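Local coordinates for protein B-agarase (Saccharophagus degradans, PDB 4BQ2) that hydrolyses agarose as a family 50 exo-beta-agarase, probably releasing short sugars from chain ends, at residues Leu54-Phe67 / Asn160-Ser172. Residues are numbered along the deposited sequence; the frame is centred on the assembly and turned at random.
Sequences LAIVPEQPWDWSEF and NLDLSGIAKISLS
Strand 54-56 pairs antiparallel with strand 166-172 (axes at 160°): L54-L171 and I56-I169 are hydrogen-bonded pairs, I56 N reaching I169 O at 2.7 Å, with A55-S170 the non-hydrogen-bonded pair between them. Pairing lapses over V57-P61, where one water donates to both P58 O and A167 O, then resumes as a single bridge, W62 and I166 bonding in both directions (W62 N to I166 O 2.8 Å); W64 N to L163 O, 2.7 Å, extends the link. A167 and K168 both face T91, a classic beta bulge. The pairing belongs to the calcium-binding, CBM-like beta domain, where 166-174 runs between 51-56 and 84-92. I166 and I169, the latter on the same face as I56, pack against W62 and W64. I169 CD1 lies 3.5 Å from W62 CZ3 and, at the edge of the W64 ring, 3.7 Å from W64 CH2. I166 crosses both indoles at about a right angle, its CG2 3.8 Å from W62 CE3. P58 CG lies over one face of the W62 ring and W64 CZ2 over the other, both displaced toward the rim. A chi1 of -176° brings the D63 carboxylate beside S65: OD1 accepts from S65 N, an Asx turn, and from S65 OG as well.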
# COMPACT_ATOMS: atom_id res chain seq x y z
N LEU A 54 16.19 5.12 -18.35
CA LEU A 54 17.53 5.69 -18.52
C LEU A 54 18.17 6.02 -17.17
O LEU A 54 17.49 6.15 -16.13
CB LEU A 54 17.51 6.95 -19.43
CG LEU A 54 16.67 8.15 -18.94
CD1 LEU A 54 17.42 8.98 -17.89
CD2 LEU A 54 16.31 9.08 -20.10
N ALA A 55 19.49 6.14 -17.19
CA ALA A 55 20.23 6.55 -16.03
C ALA A 55 21.31 7.49 -16.50
O ALA A 55 22.12 7.15 -17.37
CB ALA A 55 20.85 5.36 -15.29
N ILE A 56 21.30 8.69 -15.94
CA ILE A 56 22.38 9.63 -16.21
C ILE A 56 23.42 9.40 -15.14
O ILE A 56 23.13 9.50 -13.93
CB ILE A 56 21.90 11.08 -16.19
CG1 ILE A 56 20.63 11.25 -17.02
CG2 ILE A 56 23.00 12.00 -16.75
CD1 ILE A 56 19.89 12.53 -16.71
N VAL A 57 24.64 9.12 -15.57
CA VAL A 57 25.72 8.77 -14.66
C VAL A 57 26.98 9.50 -15.10
O VAL A 57 27.71 9.00 -15.94
CB VAL A 57 26.01 7.25 -14.64
CG1 VAL A 57 27.05 6.94 -13.57
CG2 VAL A 57 24.74 6.44 -14.38
N PRO A 58 27.22 10.69 -14.53
CA PRO A 58 28.42 11.45 -14.86
C PRO A 58 29.68 10.75 -14.38
O PRO A 58 29.66 9.98 -13.42
CB PRO A 58 28.24 12.75 -14.06
CG PRO A 58 27.35 12.35 -12.93
CD PRO A 58 26.38 11.38 -13.55
N GLU A 59 30.76 11.07 -15.07
CA GLU A 59 32.09 10.56 -14.83
C GLU A 59 32.44 10.63 -13.35
O GLU A 59 32.78 9.61 -12.73
CB GLU A 59 33.03 11.43 -15.68
CG GLU A 59 32.34 11.92 -16.97
CD GLU A 59 31.44 13.17 -16.85
OE1 GLU A 59 31.82 14.14 -16.14
OE2 GLU A 59 30.36 13.21 -17.50
N GLN A 60 32.35 11.83 -12.79
CA GLN A 60 32.50 12.07 -11.36
C GLN A 60 31.20 12.74 -10.92
O GLN A 60 30.60 13.47 -11.70
CB GLN A 60 33.67 13.02 -11.12
CG GLN A 60 35.02 12.50 -11.62
CD GLN A 60 35.95 13.61 -12.12
OE1 GLN A 60 35.51 14.72 -12.48
NE2 GLN A 60 37.25 13.31 -12.16
N PRO A 61 30.76 12.50 -9.67
CA PRO A 61 29.48 13.08 -9.22
C PRO A 61 29.40 14.60 -9.40
O PRO A 61 30.42 15.27 -9.26
CB PRO A 61 29.44 12.71 -7.73
CG PRO A 61 30.26 11.46 -7.63
CD PRO A 61 31.34 11.59 -8.66
N TRP A 62 28.23 15.12 -9.74
CA TRP A 62 28.02 16.57 -9.91
C TRP A 62 28.07 17.28 -8.57
O TRP A 62 27.47 16.81 -7.62
CB TRP A 62 26.64 16.88 -10.49
CG TRP A 62 26.36 16.60 -11.94
CD1 TRP A 62 26.85 17.27 -13.02
CD2 TRP A 62 25.44 15.63 -12.46
NE1 TRP A 62 26.33 16.75 -14.18
CE2 TRP A 62 25.45 15.75 -13.86
CE3 TRP A 62 24.62 14.66 -11.87
CZ2 TRP A 62 24.69 14.93 -14.69
CZ3 TRP A 62 23.86 13.84 -12.70
CH2 TRP A 62 23.90 13.99 -14.09
N ASP A 63 28.74 18.42 -8.51
CA ASP A 63 28.72 19.26 -7.30
C ASP A 63 27.71 20.39 -7.44
O ASP A 63 27.99 21.43 -8.06
CB ASP A 63 30.11 19.81 -6.97
CG ASP A 63 30.14 20.61 -5.65
OD1 ASP A 63 29.07 20.89 -5.06
OD2 ASP A 63 31.24 20.98 -5.22
N TRP A 64 26.52 20.17 -6.86
CA TRP A 64 25.47 21.19 -6.83
C TRP A 64 25.25 21.74 -5.42
O TRP A 64 24.15 22.21 -5.09
CB TRP A 64 24.13 20.61 -7.36
CG TRP A 64 24.16 20.10 -8.80
CD1 TRP A 64 24.95 20.54 -9.83
CD2 TRP A 64 23.33 19.07 -9.35
NE1 TRP A 64 24.67 19.85 -10.99
CE2 TRP A 64 23.67 18.94 -10.73
CE3 TRP A 64 22.30 18.27 -8.84
CZ2 TRP A 64 23.05 18.02 -11.57
CZ3 TRP A 64 21.68 17.35 -9.69
CH2 TRP A 64 22.06 17.23 -11.03
N SER A 65 26.28 21.69 -4.58
CA SER A 65 26.15 22.14 -3.19
C SER A 65 25.79 23.62 -3.03
O SER A 65 25.30 24.02 -1.98
CB SER A 65 27.40 21.79 -2.37
OG SER A 65 28.50 22.58 -2.79
N GLU A 66 25.99 24.43 -4.07
CA GLU A 66 25.64 25.85 -3.95
C GLU A 66 24.13 26.05 -4.08
O GLU A 66 23.60 27.10 -3.70
CB GLU A 66 26.38 26.71 -4.97
CG GLU A 66 25.79 26.71 -6.37
CD GLU A 66 26.46 25.73 -7.31
OE1 GLU A 66 26.89 24.63 -6.86
OE2 GLU A 66 26.54 26.06 -8.52
N PHE A 67 23.43 25.05 -4.61
CA PHE A 67 21.97 25.12 -4.77
C PHE A 67 21.25 24.83 -3.47
O PHE A 67 20.74 23.72 -3.26
CB PHE A 67 21.49 24.18 -5.87
CG PHE A 67 21.87 24.63 -7.24
CD1 PHE A 67 21.23 25.71 -7.83
CD2 PHE A 67 22.86 23.98 -7.96
CE1 PHE A 67 21.57 26.13 -9.10
CE2 PHE A 67 23.22 24.40 -9.23
CZ PHE A 67 22.56 25.47 -9.81
N ASN A 160 17.23 14.81 2.26
CA ASN A 160 18.38 15.68 2.00
C ASN A 160 19.62 14.91 1.60
O ASN A 160 20.35 14.38 2.46
CB ASN A 160 18.62 16.58 3.20
CG ASN A 160 17.45 17.51 3.42
OD1 ASN A 160 17.21 18.43 2.63
ND2 ASN A 160 16.66 17.24 4.45
N LEU A 161 19.81 14.84 0.29
CA LEU A 161 20.96 14.19 -0.33
C LEU A 161 22.21 15.05 -0.15
O LEU A 161 22.10 16.23 0.16
CB LEU A 161 20.70 13.94 -1.82
CG LEU A 161 19.60 12.94 -2.21
CD1 LEU A 161 19.60 12.73 -3.72
CD2 LEU A 161 19.77 11.60 -1.48
N ASP A 162 23.39 14.45 -0.37
CA ASP A 162 24.66 15.19 -0.42
C ASP A 162 24.80 15.84 -1.79
O ASP A 162 25.30 15.23 -2.73
CB ASP A 162 25.85 14.23 -0.12
CG ASP A 162 27.22 14.93 -0.14
OD1 ASP A 162 27.31 16.17 -0.30
OD2 ASP A 162 28.21 14.19 0.00
N LEU A 163 24.35 17.09 -1.87
CA LEU A 163 24.35 17.86 -3.11
C LEU A 163 25.77 18.10 -3.67
O LEU A 163 25.94 18.37 -4.87
CB LEU A 163 23.58 19.17 -2.92
CG LEU A 163 22.07 18.95 -2.64
CD1 LEU A 163 21.29 20.25 -2.77
CD2 LEU A 163 21.47 17.90 -3.57
N SER A 164 26.78 17.98 -2.81
CA SER A 164 28.16 18.14 -3.27
C SER A 164 28.59 16.98 -4.17
O SER A 164 29.55 17.11 -4.91
CB SER A 164 29.13 18.36 -2.10
OG SER A 164 29.25 17.21 -1.27
N GLY A 165 27.84 15.87 -4.13
CA GLY A 165 28.08 14.77 -5.06
C GLY A 165 26.89 13.97 -5.57
O GLY A 165 26.64 12.86 -5.09
N ILE A 166 26.17 14.48 -6.56
CA ILE A 166 25.07 13.73 -7.19
C ILE A 166 25.62 12.77 -8.25
O ILE A 166 26.19 13.20 -9.24
CB ILE A 166 23.95 14.67 -7.75
CG1 ILE A 166 23.33 15.52 -6.63
CG2 ILE A 166 22.90 13.90 -8.56
CD1 ILE A 166 22.87 14.76 -5.40
N ALA A 167 25.42 11.47 -8.04
CA ALA A 167 26.10 10.45 -8.83
C ALA A 167 25.24 9.82 -9.91
O ALA A 167 25.75 9.30 -10.89
CB ALA A 167 26.68 9.35 -7.93
N LYS A 168 23.92 9.84 -9.72
CA LYS A 168 23.09 9.16 -10.68
C LYS A 168 21.68 9.73 -10.66
O LYS A 168 21.15 10.05 -9.60
CB LYS A 168 23.06 7.68 -10.37
CG LYS A 168 22.23 6.85 -11.32
CD LYS A 168 22.03 5.46 -10.77
CE LYS A 168 22.80 4.45 -11.56
NZ LYS A 168 22.06 3.16 -11.39
N ILE A 169 21.10 9.86 -11.85
CA ILE A 169 19.72 10.29 -11.98
C ILE A 169 19.02 9.29 -12.88
O ILE A 169 19.35 9.13 -14.06
CB ILE A 169 19.60 11.71 -12.57
CG1 ILE A 169 20.23 12.72 -11.62
CG2 ILE A 169 18.13 12.06 -12.84
CD1 ILE A 169 20.36 14.11 -12.21
N SER A 170 18.02 8.62 -12.32
CA SER A 170 17.37 7.55 -13.03
C SER A 170 15.89 7.87 -13.26
O SER A 170 15.24 8.35 -12.35
CB SER A 170 17.49 6.29 -12.16
OG SER A 170 16.66 5.30 -12.67
N LEU A 171 15.41 7.66 -14.49
CA LEU A 171 13.98 7.66 -14.80
C LEU A 171 13.60 6.27 -15.30
O LEU A 171 14.10 5.81 -16.31
CB LEU A 171 13.63 8.72 -15.85
CG LEU A 171 13.56 10.18 -15.36
CD1 LEU A 171 13.44 11.13 -16.54
CD2 LEU A 171 12.42 10.43 -14.38
N SER A 172 12.69 5.60 -14.59
CA SER A 172 12.36 4.23 -14.95
C SER A 172 10.86 3.96 -15.02
O SER A 172 10.07 4.59 -14.32
CB SER A 172 13.00 3.21 -14.00
OG SER A 172 12.67 3.46 -12.61
O HOH W 1 28.42 9.69 -11.02